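Local coordinates for zinc peptidase (Vibrio cholerae, PDB 2GU1), which cuts the peptide cross-links between peptidoglycan strands as a zinc-dependent DD-endopeptidase, probably making room for new glycan during cell wall growth, at residues A[148-153]-A[165-170]; A[243-248]-A[296-301]; A[259-264]-A[304-309]. All blocks are in the same frame, centred on the assembly; numbering follows the deposited sequence.

How the contacts relate
Contact 1 comes first along the chain and is complete before the other two begin. It pairs strands 147-157 and 160-173, a beta hairpin in the five-stranded antiparallel sheet of the Csd3-like second domain. Contacts 2 and 3 both belong to the M23 peptidase domain, and their segments alternate in sequence: 243-248, 259-264, 296-301, 304-309. Their centres are about 17 Å apart, whereas the centre of contact 1 lies about 34 Å from that of contact 2 and about 40 Å from that of contact 3. Contact 2 builds a small sheet of the catalytic domain, contact 3 joins two loops near its zinc site, and contact 1 shapes a separate domain.

Contact 1 of 3, residues A[148-153]-A[165-170]; sequences FDILVK and SEIKAI
The aliphatic chains of Lys153 and Lys168 cross at an angle at the bulged part of this antiparallel pair, and with Leu151 they bury more surface here than any other residue. The two chains come closest at Lys153 CG and Lys168 CG, 3.5 Å apart. Further along, Lys153 CD meets Lys168 CE, because the Lys168 chain folds at chi2, chi3 and chi4 while Lys153 stays extended as far as its last bend. The two ammonium groups end apart, NZ to NZ 5.9 Å, and that of Lys153 is bound to Glu100 in a salt bridge.

Leu151 sits at a classic beta bulge. Its carbonyl O faces two successive residues: Lys168 N donates to it at 2.8 Å, and Ala169 N adds a weak bond. In return Leu151 N donates to Ala169 O at 3.0 Å. The side chain of Leu151 meets Ala169 through CB, 4.0 Å from CB of the alanine, and also touches Glu100 and Leu102 of strand 97-106. Beyond the bulge, Lys153 and Glu166 exchange two backbone bonds.

The other face carries Ile150, Val152, Ile167 and Ile170. Ile150 CG2 packs on Ile167 CG2 at 3.7 Å, its CD1 reaches Ile170 CG2, and Ile128 of helix 122-132 closes over Ile150 and Ile167. Branched hydrocarbon thus turns toward the helix. Between the two lysine chains the like charges probably disfavour each other slightly, and the salt bridge of Lys153 to Glu100 would offset this.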
ATOM      1  N   PHE A 148      -2.076 -22.374  19.252  1.00 39.24           N
ATOM      2  CA  PHE A 148      -1.687 -21.000  18.920  1.00 35.71           C
ATOM      3  C   PHE A 148      -2.752 -19.985  19.351  1.00 35.06           C
ATOM      4  O   PHE A 148      -3.925 -20.328  19.511  1.00 33.78           O
ATOM      5  CB  PHE A 148      -1.468 -20.877  17.406  1.00 34.86           C
ATOM      6  CG  PHE A 148      -2.691 -21.207  16.587  1.00 35.23           C
ATOM      7  CD1 PHE A 148      -3.681 -20.252  16.361  1.00 32.76           C
ATOM      8  CD2 PHE A 148      -2.876 -22.494  16.086  1.00 35.31           C
ATOM      9  CE1 PHE A 148      -4.839 -20.576  15.652  1.00 34.65           C
ATOM     10  CE2 PHE A 148      -4.032 -22.828  15.376  1.00 35.96           C
ATOM     11  CZ  PHE A 148      -5.014 -21.872  15.159  1.00 34.08           C
ATOM     12  N   ASP A 149      -2.332 -18.734  19.526  1.00 31.29           N
ATOM     13  CA  ASP A 149      -3.224 -17.642  19.914  1.00 30.05           C
ATOM     14  C   ASP A 149      -2.769 -16.422  19.131  1.00 25.93           C
ATOM     15  O   ASP A 149      -1.610 -16.028  19.231  1.00 25.52           O
ATOM     16  CB  ASP A 149      -3.107 -17.352  21.416  1.00 32.60           C
ATOM     17  CG  ASP A 149      -3.567 -18.519  22.280  1.00 36.42           C
ATOM     18  OD1 ASP A 149      -4.776 -18.826  22.268  1.00 37.08           O
ATOM     19  OD2 ASP A 149      -2.720 -19.122  22.975  1.00 37.34           O
ATOM     20  N   ILE A 150      -3.676 -15.829  18.363  1.00 22.80           N
ATOM     21  CA  ILE A 150      -3.368 -14.660  17.552  1.00 20.08           C
ATOM     22  C   ILE A 150      -4.220 -13.479  18.005  1.00 20.71           C
ATOM     23  O   ILE A 150      -5.448 -13.559  17.978  1.00 19.87           O
ATOM     24  CB  ILE A 150      -3.695 -14.915  16.073  1.00 21.28           C
ATOM     25  CG1 ILE A 150      -3.105 -16.261  15.633  1.00 18.52           C
ATOM     26  CG2 ILE A 150      -3.162 -13.766  15.209  1.00 18.98           C
ATOM     27  CD1 ILE A 150      -1.578 -16.367  15.788  1.00 18.61           C
ATOM     28  N   LEU A 151      -3.583 -12.389  18.420  1.00 19.70           N
ATOM     29  CA  LEU A 151      -4.345 -11.206  18.841  1.00 18.75           C
ATOM     30  C   LEU A 151      -4.454 -10.242  17.662  1.00 18.67           C
ATOM     31  O   LEU A 151      -3.443  -9.771  17.140  1.00 20.14           O
ATOM     32  CB  LEU A 151      -3.668 -10.498  20.022  1.00 19.73           C
ATOM     33  CG  LEU A 151      -4.468  -9.273  20.488  1.00 21.76           C
ATOM     34  CD1 LEU A 151      -5.755  -9.749  21.139  1.00 21.03           C
ATOM     35  CD2 LEU A 151      -3.663  -8.438  21.482  1.00 21.91           C
ATOM     36  N   VAL A 152      -5.686  -9.967  17.238  1.00 15.94           N
ATOM     37  CA  VAL A 152      -5.943  -9.067  16.125  1.00 19.77           C
ATOM     38  C   VAL A 152      -6.787  -7.867  16.572  1.00 21.01           C
ATOM     39  O   VAL A 152      -7.620  -7.973  17.474  1.00 20.44           O
ATOM     40  CB  VAL A 152      -6.701  -9.803  14.984  1.00 21.66           C
ATOM     41  CG1 VAL A 152      -7.024  -8.849  13.836  1.00 22.69           C
ATOM     42  CG2 VAL A 152      -5.869 -10.976  14.485  1.00 20.91           C
ATOM     43  N   LYS A 153      -6.542  -6.727  15.946  1.00 22.21           N
ATOM     44  CA  LYS A 153      -7.296  -5.517  16.219  1.00 26.14           C
ATOM     45  C   LYS A 153      -8.171  -5.329  14.994  1.00 25.99           C
ATOM     46  O   LYS A 153      -7.676  -5.350  13.868  1.00 24.45           O
ATOM     47  CB  LYS A 153      -6.369  -4.309  16.375  1.00 32.04           C
ATOM     48  CG  LYS A 153      -5.737  -4.184  17.744  1.00 38.25           C
ATOM     49  CD  LYS A 153      -5.023  -2.846  17.897  1.00 43.57           C
ATOM     50  CE  LYS A 153      -4.648  -2.592  19.351  1.00 46.13           C
ATOM     51  NZ  LYS A 153      -5.857  -2.547  20.224  1.00 47.82           N
ATOM     52  N   SER A 165      -8.095  -4.423   9.611  1.00 21.94           N
ATOM     53  CA  SER A 165      -7.618  -5.189  10.760  1.00 21.83           C
ATOM     54  C   SER A 165      -6.100  -5.266  10.755  1.00 21.63           C
ATOM     55  O   SER A 165      -5.465  -5.024   9.729  1.00 20.56           O
ATOM     56  CB  SER A 165      -8.165  -6.616  10.721  1.00 21.78           C
ATOM     57  OG  SER A 165      -7.562  -7.326   9.653  1.00 21.97           O
ATOM     58  N   GLU A 166      -5.531  -5.626  11.903  1.00 22.35           N
ATOM     59  CA  GLU A 166      -4.079  -5.745  12.032  1.00 23.49           C
ATOM     60  C   GLU A 166      -3.721  -6.732  13.136  1.00 23.44           C
ATOM     61  O   GLU A 166      -4.282  -6.686  14.237  1.00 24.35           O
ATOM     62  CB  GLU A 166      -3.452  -4.376  12.340  1.00 25.09           C
ATOM     63  CG  GLU A 166      -1.925  -4.377  12.260  1.00 29.75           C
ATOM     64  CD  GLU A 166      -1.325  -2.992  12.402  1.00 31.53           C
ATOM     65  OE1 GLU A 166      -1.143  -2.529  13.549  1.00 30.74           O
ATOM     66  OE2 GLU A 166      -1.045  -2.364  11.357  1.00 32.31           O
ATOM     67  N   ILE A 167      -2.810  -7.647  12.826  1.00 19.68           N
ATOM     68  CA  ILE A 167      -2.358  -8.633  13.801  1.00 20.41           C
ATOM     69  C   ILE A 167      -1.371  -7.920  14.716  1.00 20.84           C
ATOM     70  O   ILE A 167      -0.430  -7.276  14.237  1.00 20.04           O
ATOM     71  CB  ILE A 167      -1.635  -9.808  13.109  1.00 19.56           C
ATOM     72  CG1 ILE A 167      -2.551 -10.422  12.046  1.00 21.03           C
ATOM     73  CG2 ILE A 167      -1.176 -10.818  14.145  1.00 20.45           C
ATOM     74  CD1 ILE A 167      -1.982 -11.685  11.385  1.00 21.09           C
ATOM     75  N   LYS A 168      -1.573  -8.046  16.025  1.00 20.64           N
ATOM     76  CA  LYS A 168      -0.706  -7.382  16.988  1.00 22.50           C
ATOM     77  C   LYS A 168       0.224  -8.330  17.732  1.00 20.83           C
ATOM     78  O   LYS A 168       1.317  -7.939  18.143  1.00 21.36           O
ATOM     79  CB  LYS A 168      -1.551  -6.596  18.006  1.00 26.28           C
ATOM     80  CG  LYS A 168      -2.548  -5.628  17.364  1.00 33.47           C
ATOM     81  CD  LYS A 168      -1.947  -4.912  16.141  1.00 38.36           C
ATOM     82  CE  LYS A 168      -1.676  -3.425  16.390  1.00 43.24           C
ATOM     83  NZ  LYS A 168      -0.715  -3.167  17.500  1.00 44.56           N
ATOM     84  N   ALA A 169      -0.205  -9.573  17.902  1.00 19.27           N
ATOM     85  CA  ALA A 169       0.600 -10.551  18.610  1.00 20.93           C
ATOM     86  C   ALA A 169       0.365 -11.959  18.074  1.00 22.66           C
ATOM     87  O   ALA A 169      -0.736 -12.304  17.642  1.00 20.67           O
ATOM     88  CB  ALA A 169       0.287 -10.500  20.107  1.00 21.70           C
ATOM     89  N   ILE A 170       1.417 -12.766  18.130  1.00 22.22           N
ATOM     90  CA  ILE A 170       1.381 -14.136  17.643  1.00 25.93           C
ATOM     91  C   ILE A 170       2.087 -15.000  18.680  1.00 27.70           C
ATOM     92  O   ILE A 170       3.222 -14.713  19.054  1.00 29.24           O
ATOM     93  CB  ILE A 170       2.142 -14.252  16.297  1.00 23.69           C
ATOM     94  CG1 ILE A 170       1.464 -13.376  15.236  1.00 23.45           C
ATOM     95  CG2 ILE A 170       2.217 -15.700  15.849  1.00 21.75           C
ATOM     96  CD1 ILE A 170       2.212 -13.313  13.918  1.00 22.08           C
TER

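Contact 2 of 3, residues A[243-248]-A[296-301]; sequences APVYST and QKIALA
Val245 puts its side chain against the backbone of 299-301 and is the residue most covered in this contact. Its CB lies 3.5 Å from Ala299 O, the acceptor for its own backbone N. The two methyls then part. CG2, anti to the carbonyl carbon, comes down on Ala301, 3.4 Å from the backbone N and 3.9 Å from CB. CG1 makes only a loose approach to Ile298 CG1.

The backbone around this valine forms a classic beta bulge. Val245 O takes a bond from Ile298 N at 2.9 Å and a weak one from Ala299 N, so two successive residues face one. At the ends, Ala301 N donates to Ala243 O at 2.7 Å, and Ser247 N donates to Gln296 O.

Next along the strand, the Tyr246 ring crosses Lys297 at an angle, with CD1 3.5 Å from Lys297 CA and CE1 near its CB, while Gln296 C lies at the ring edge. The ring hydroxyl is hydrogen-bonded to Asp207. Lys297 CD rests on Pro244 CB at 3.7 Å. Ile298 turns inward instead, its CD1 lying by Ser247 N.

This small sheet is part of the M23 peptidase domain, and the side chain of Ala301 is about 10 Å from that of the zinc ligand His313. Strand 244-246 is at one border of the three antiparallel strands; strand 297-300 is in the middle and 283-284 at the other border. Strand 274-281 packs Tyr278 against Val245 and Ile298, strand 265-269 brings Leu266 and Ile268 to Ile298, and Leu312 of strand 312-318 touches Val245.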
ATOM      1  N   ALA A 243      19.382   3.947 -15.094  1.00 22.24           N
ATOM      2  CA  ALA A 243      20.084   3.650 -13.852  1.00 25.06           C
ATOM      3  C   ALA A 243      19.335   2.558 -13.103  1.00 25.86           C
ATOM      4  O   ALA A 243      18.103   2.543 -13.091  1.00 26.39           O
ATOM      5  CB  ALA A 243      20.176   4.896 -12.983  1.00 25.08           C
ATOM      6  N   PRO A 244      20.068   1.627 -12.473  1.00 24.80           N
ATOM      7  CA  PRO A 244      19.413   0.550 -11.731  1.00 24.80           C
ATOM      8  C   PRO A 244      18.669   1.055 -10.498  1.00 24.45           C
ATOM      9  O   PRO A 244      19.133   1.964  -9.798  1.00 24.05           O
ATOM     10  CB  PRO A 244      20.572  -0.380 -11.369  1.00 25.11           C
ATOM     11  CG  PRO A 244      21.718   0.582 -11.205  1.00 29.15           C
ATOM     12  CD  PRO A 244      21.533   1.481 -12.422  1.00 24.71           C
ATOM     13  N   VAL A 245      17.509   0.455 -10.249  1.00 21.25           N
ATOM     14  CA  VAL A 245      16.660   0.804  -9.112  1.00 21.67           C
ATOM     15  C   VAL A 245      16.552  -0.475  -8.298  1.00 22.53           C
ATOM     16  O   VAL A 245      16.312  -1.541  -8.861  1.00 21.56           O
ATOM     17  CB  VAL A 245      15.247   1.238  -9.590  1.00 21.43           C
ATOM     18  CG1 VAL A 245      14.334   1.491  -8.403  1.00 19.48           C
ATOM     19  CG2 VAL A 245      15.359   2.485 -10.446  1.00 23.80           C
ATOM     20  N   TYR A 246      16.741  -0.373  -6.985  1.00 22.21           N
ATOM     21  CA  TYR A 246      16.695  -1.543  -6.119  1.00 24.04           C
ATOM     22  C   TYR A 246      15.635  -1.432  -5.037  1.00 24.54           C
ATOM     23  O   TYR A 246      15.320  -0.332  -4.585  1.00 25.52           O
ATOM     24  CB  TYR A 246      18.038  -1.729  -5.422  1.00 25.93           C
ATOM     25  CG  TYR A 246      19.226  -1.664  -6.348  1.00 30.25           C
ATOM     26  CD1 TYR A 246      19.694  -2.805  -6.998  1.00 29.53           C
ATOM     27  CD2 TYR A 246      19.884  -0.455  -6.572  1.00 29.10           C
ATOM     28  CE1 TYR A 246      20.800  -2.742  -7.849  1.00 32.44           C
ATOM     29  CE2 TYR A 246      20.989  -0.382  -7.421  1.00 32.76           C
ATOM     30  CZ  TYR A 246      21.441  -1.526  -8.051  1.00 32.24           C
ATOM     31  OH  TYR A 246      22.550  -1.460  -8.859  1.00 34.34           O
ATOM     32  N   SER A 247      15.113  -2.579  -4.609  1.00 24.44           N
ATOM     33  CA  SER A 247      14.121  -2.602  -3.538  1.00 24.96           C
ATOM     34  C   SER A 247      14.856  -2.278  -2.249  1.00 25.33           C
ATOM     35  O   SER A 247      15.970  -2.757  -2.024  1.00 24.70           O
ATOM     36  CB  SER A 247      13.475  -3.984  -3.408  1.00 24.99           C
ATOM     37  OG  SER A 247      12.627  -4.041  -2.260  1.00 25.62           O
ATOM     38  N   THR A 248      14.240  -1.458  -1.405  1.00 22.99           N
ATOM     39  CA  THR A 248      14.860  -1.093  -0.141  1.00 22.82           C
ATOM     40  C   THR A 248      14.581  -2.141   0.935  1.00 23.72           C
ATOM     41  O   THR A 248      14.984  -1.984   2.089  1.00 25.10           O
ATOM     42  CB  THR A 248      14.356   0.277   0.330  1.00 24.50           C
ATOM     43  OG1 THR A 248      12.924   0.317   0.236  1.00 23.26           O
ATOM     44  CG2 THR A 248      14.949   1.383  -0.543  1.00 21.45           C
ATOM     45  N   GLN A 296      17.865  -5.960  -4.117  1.00 32.66           N
ATOM     46  CA  GLN A 296      17.717  -6.608  -5.414  1.00 34.07           C
ATOM     47  C   GLN A 296      17.303  -5.603  -6.488  1.00 33.82           C
ATOM     48  O   GLN A 296      16.497  -4.701  -6.234  1.00 31.11           O
ATOM     49  CB  GLN A 296      16.666  -7.715  -5.326  1.00 35.66           C
ATOM     50  CG  GLN A 296      16.597  -8.609  -6.545  1.00 37.58           C
ATOM     51  CD  GLN A 296      15.504  -9.653  -6.432  1.00 39.86           C
ATOM     52  OE1 GLN A 296      15.190 -10.122  -5.338  1.00 39.71           O
ATOM     53  NE2 GLN A 296      14.928 -10.034  -7.568  1.00 40.67           N
ATOM     54  N   LYS A 297      17.858  -5.755  -7.688  1.00 32.57           N
ATOM     55  CA  LYS A 297      17.511  -4.861  -8.788  1.00 32.20           C
ATOM     56  C   LYS A 297      16.102  -5.220  -9.233  1.00 32.46           C
ATOM     57  O   LYS A 297      15.797  -6.389  -9.470  1.00 33.33           O
ATOM     58  CB  LYS A 297      18.494  -5.018  -9.958  1.00 32.96           C
ATOM     59  CG  LYS A 297      18.132  -4.159 -11.161  1.00 35.06           C
ATOM     60  CD  LYS A 297      19.351  -3.779 -12.000  1.00 38.91           C
ATOM     61  CE  LYS A 297      19.990  -4.980 -12.670  1.00 40.72           C
ATOM     62  NZ  LYS A 297      21.134  -4.561 -13.542  1.00 44.01           N
ATOM     63  N   ILE A 298      15.239  -4.216  -9.346  1.00 32.34           N
ATOM     64  CA  ILE A 298      13.858  -4.462  -9.737  1.00 29.93           C
ATOM     65  C   ILE A 298      13.433  -3.674 -10.970  1.00 29.05           C
ATOM     66  O   ILE A 298      12.417  -3.986 -11.598  1.00 30.30           O
ATOM     67  CB  ILE A 298      12.900  -4.140  -8.567  1.00 29.66           C
ATOM     68  CG1 ILE A 298      13.047  -2.674  -8.155  1.00 29.11           C
ATOM     69  CG2 ILE A 298      13.206  -5.053  -7.390  1.00 27.13           C
ATOM     70  CD1 ILE A 298      12.168  -2.275  -6.959  1.00 29.10           C
ATOM     71  N   ALA A 299      14.209  -2.657 -11.324  1.00 27.41           N
ATOM     72  CA  ALA A 299      13.878  -1.857 -12.492  1.00 25.46           C
ATOM     73  C   ALA A 299      15.006  -0.925 -12.890  1.00 25.13           C
ATOM     74  O   ALA A 299      16.059  -0.886 -12.250  1.00 26.12           O
ATOM     75  CB  ALA A 299      12.618  -1.043 -12.223  1.00 27.59           C
ATOM     76  N   LEU A 300      14.766  -0.170 -13.955  1.00 24.48           N
ATOM     77  CA  LEU A 300      15.726   0.796 -14.444  1.00 22.72           C
ATOM     78  C   LEU A 300      14.985   2.126 -14.425  1.00 23.53           C
ATOM     79  O   LEU A 300      13.866   2.233 -14.949  1.00 22.42           O
ATOM     80  CB  LEU A 300      16.170   0.441 -15.869  1.00 20.13           C
ATOM     81  CG  LEU A 300      16.827  -0.940 -16.029  1.00 25.05           C
ATOM     82  CD1 LEU A 300      17.248  -1.146 -17.486  1.00 26.91           C
ATOM     83  CD2 LEU A 300      18.040  -1.048 -15.111  1.00 25.72           C
ATOM     84  N   ALA A 301      15.589   3.124 -13.792  1.00 22.32           N
ATOM     85  CA  ALA A 301      14.980   4.447 -13.707  1.00 19.60           C
ATOM     86  C   ALA A 301      14.667   4.980 -15.090  1.00 19.50           C
ATOM     87  O   ALA A 301      15.283   4.578 -16.083  1.00 23.02           O
ATOM     88  CB  ALA A 301      15.905   5.406 -12.955  1.00 22.34           C
TER

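Contact 3 of 3, residues A[259-264]-A[304-309]; sequences HPYAGN and TGRLTG
The guanidinium of Arg306 has CE1 of the Tyr261 ring over one face, 3.8 Å above its plane and offset toward the rim. The two planes stand nearly upright to each other, 86° apart, so this is not a flat stack. At the tyrosine edge Arg306 CB lies 3.7 Å from CD1, and His259 CE1 also sits in the ring plane. The arginine runs alongside the tyrosine because its chain, with CG anti to the backbone N, folds at chi2 and chi3. Pro260 CD covers one face of the His259 ring, and Tyr261 CA lies at its edge. His259 ND1 accepts from both Tyr261 N, 17° out of the imidazole plane, and Ala262 N, 38° out of it, which ties the imidazole into the turn.

Loop 259-264 links strands 251-259 and 265-269 of the M23 catalytic sheet, and 304-309 leads into strand 312-318, which carries the zinc ligand His313. The side chain of Ala262 is about 7 Å from that of His313.

Across the loops, Arg306 N donates to Tyr261 O at 2.7 Å. Gly263 and Gly305 bring their CA atoms within 3.4 Å, so the two backbones pass in direct contact, glycine against glycine. Thr304 OG1 accepts from Asn264 N at 2.9 Å and is also bonded to Leu281 O, which Asn264 ND2 shares.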
ATOM      1  N   HIS A 259       1.120   3.840 -15.901  1.00 33.87           N
ATOM      2  CA  HIS A 259       0.196   4.933 -15.644  1.00 32.00           C
ATOM      3  C   HIS A 259       0.495   6.112 -16.568  1.00 31.60           C
ATOM      4  O   HIS A 259       1.655   6.449 -16.808  1.00 31.00           O
ATOM      5  CB  HIS A 259       0.327   5.334 -14.172  1.00 29.93           C
ATOM      6  CG  HIS A 259      -0.733   6.273 -13.688  1.00 27.92           C
ATOM      7  ND1 HIS A 259      -0.723   7.622 -13.976  1.00 28.99           N
ATOM      8  CD2 HIS A 259      -1.810   6.063 -12.896  1.00 27.40           C
ATOM      9  CE1 HIS A 259      -1.747   8.202 -13.375  1.00 26.79           C
ATOM     10  NE2 HIS A 259      -2.422   7.279 -12.714  1.00 26.53           N
ATOM     11  N   PRO A 260      -0.552   6.754 -17.109  1.00 31.49           N
ATOM     12  CA  PRO A 260      -0.371   7.895 -18.015  1.00 30.93           C
ATOM     13  C   PRO A 260       0.477   9.018 -17.423  1.00 30.65           C
ATOM     14  O   PRO A 260       1.214   9.701 -18.144  1.00 30.65           O
ATOM     15  CB  PRO A 260      -1.805   8.356 -18.290  1.00 32.40           C
ATOM     16  CG  PRO A 260      -2.615   7.101 -18.104  1.00 33.16           C
ATOM     17  CD  PRO A 260      -1.983   6.465 -16.899  1.00 31.79           C
ATOM     18  N   TYR A 261       0.379   9.202 -16.111  1.00 27.79           N
ATOM     19  CA  TYR A 261       1.116  10.266 -15.446  1.00 28.81           C
ATOM     20  C   TYR A 261       2.263   9.796 -14.561  1.00 26.73           C
ATOM     21  O   TYR A 261       3.313  10.441 -14.505  1.00 26.90           O
ATOM     22  CB  TYR A 261       0.127  11.123 -14.658  1.00 29.30           C
ATOM     23  CG  TYR A 261      -0.851  11.809 -15.584  1.00 32.87           C
ATOM     24  CD1 TYR A 261      -0.513  12.997 -16.224  1.00 32.44           C
ATOM     25  CD2 TYR A 261      -2.069  11.207 -15.911  1.00 33.22           C
ATOM     26  CE1 TYR A 261      -1.353  13.569 -17.174  1.00 35.70           C
ATOM     27  CE2 TYR A 261      -2.919  11.772 -16.861  1.00 35.37           C
ATOM     28  CZ  TYR A 261      -2.554  12.950 -17.490  1.00 36.56           C
ATOM     29  OH  TYR A 261      -3.376  13.496 -18.452  1.00 38.78           O
ATOM     30  N   ALA A 262       2.071   8.679 -13.875  1.00 23.22           N
ATOM     31  CA  ALA A 262       3.124   8.144 -13.014  1.00 23.62           C
ATOM     32  C   ALA A 262       4.067   7.289 -13.856  1.00 22.07           C
ATOM     33  O   ALA A 262       5.090   6.812 -13.367  1.00 23.24           O
ATOM     34  CB  ALA A 262       2.519   7.317 -11.892  1.00 18.69           C
ATOM     35  N   GLY A 263       3.715   7.115 -15.126  1.00 22.03           N
ATOM     36  CA  GLY A 263       4.525   6.311 -16.034  1.00 23.17           C
ATOM     37  C   GLY A 263       4.544   4.877 -15.550  1.00 22.47           C
ATOM     38  O   GLY A 263       3.595   4.432 -14.896  1.00 22.69           O
ATOM     39  N   ASN A 264       5.604   4.140 -15.875  1.00 22.94           N
ATOM     40  CA  ASN A 264       5.730   2.763 -15.416  1.00 21.82           C
ATOM     41  C   ASN A 264       6.057   2.810 -13.925  1.00 23.23           C
ATOM     42  O   ASN A 264       6.976   3.525 -13.503  1.00 18.85           O
ATOM     43  CB  ASN A 264       6.865   2.043 -16.150  1.00 23.82           C
ATOM     44  CG  ASN A 264       6.591   1.879 -17.627  1.00 27.92           C
ATOM     45  OD1 ASN A 264       5.580   1.302 -18.018  1.00 27.91           O
ATOM     46  ND2 ASN A 264       7.498   2.380 -18.461  1.00 26.53           N
ATOM     47  N   THR A 304       9.284   8.053 -17.799  1.00 23.95           N
ATOM     48  CA  THR A 304       7.945   7.771 -18.324  1.00 27.03           C
ATOM     49  C   THR A 304       6.897   8.511 -17.500  1.00 27.41           C
ATOM     50  O   THR A 304       7.142   8.894 -16.349  1.00 27.50           O
ATOM     51  CB  THR A 304       7.608   6.249 -18.335  1.00 26.11           C
ATOM     52  OG1 THR A 304       7.781   5.693 -17.025  1.00 27.23           O
ATOM     53  CG2 THR A 304       8.501   5.503 -19.336  1.00 27.56           C
ATOM     54  N   GLY A 305       5.731   8.723 -18.099  1.00 28.11           N
ATOM     55  CA  GLY A 305       4.672   9.434 -17.410  1.00 30.54           C
ATOM     56  C   GLY A 305       4.831  10.919 -17.640  1.00 32.43           C
ATOM     57  O   GLY A 305       5.369  11.333 -18.668  1.00 32.18           O
ATOM     58  N   ARG A 306       4.371  11.716 -16.681  1.00 34.94           N
ATOM     59  CA  ARG A 306       4.444  13.170 -16.759  1.00 38.24           C
ATOM     60  C   ARG A 306       5.486  13.739 -15.794  1.00 38.98           C
ATOM     61  O   ARG A 306       5.394  13.550 -14.576  1.00 36.84           O
ATOM     62  CB  ARG A 306       3.071  13.773 -16.446  1.00 41.99           C
ATOM     63  CG  ARG A 306       3.084  15.274 -16.178  1.00 47.95           C
ATOM     64  CD  ARG A 306       3.620  16.048 -17.374  1.00 53.63           C
ATOM     65  NE  ARG A 306       2.780  15.896 -18.561  1.00 56.98           N
ATOM     66  CZ  ARG A 306       1.518  16.316 -18.649  1.00 59.10           C
ATOM     67  NH1 ARG A 306       0.939  16.921 -17.617  1.00 59.55           N
ATOM     68  NH2 ARG A 306       0.836  16.136 -19.772  1.00 59.09           N
ATOM     69  N   LEU A 307       6.470  14.446 -16.346  1.00 38.71           N
ATOM     70  CA  LEU A 307       7.529  15.041 -15.539  1.00 39.61           C
ATOM     71  C   LEU A 307       8.325  16.098 -16.302  1.00 40.30           C
ATOM     72  O   LEU A 307       8.291  16.146 -17.534  1.00 39.51           O
ATOM     73  CB  LEU A 307       8.470  13.943 -15.022  1.00 38.63           C
ATOM     74  CG  LEU A 307       8.761  12.761 -15.958  1.00 38.16           C
ATOM     75  CD1 LEU A 307       9.323  13.251 -17.287  1.00 38.21           C
ATOM     76  CD2 LEU A 307       9.737  11.816 -15.281  1.00 35.52           C
ATOM     77  N   THR A 308       9.040  16.939 -15.555  1.00 41.71           N
ATOM     78  CA  THR A 308       9.847  18.012 -16.135  1.00 42.04           C
ATOM     79  C   THR A 308      11.265  17.558 -16.441  1.00 42.93           C
ATOM     80  O   THR A 308      12.067  18.324 -16.983  1.00 43.78           O
ATOM     81  CB  THR A 308       9.932  19.226 -15.189  1.00 42.32           C
ATOM     82  OG1 THR A 308      10.357  18.792 -13.890  1.00 41.49           O
ATOM     83  CG2 THR A 308       8.581  19.912 -15.081  1.00 42.39           C
ATOM     84  N   GLY A 309      11.565  16.314 -16.085  1.00 40.94           N
ATOM     85  CA  GLY A 309      12.883  15.759 -16.326  1.00 39.42           C
ATOM     86  C   GLY A 309      13.004  14.356 -15.759  1.00 37.97           C
ATOM     87  O   GLY A 309      12.277  14.006 -14.826  1.00 38.81           O
TER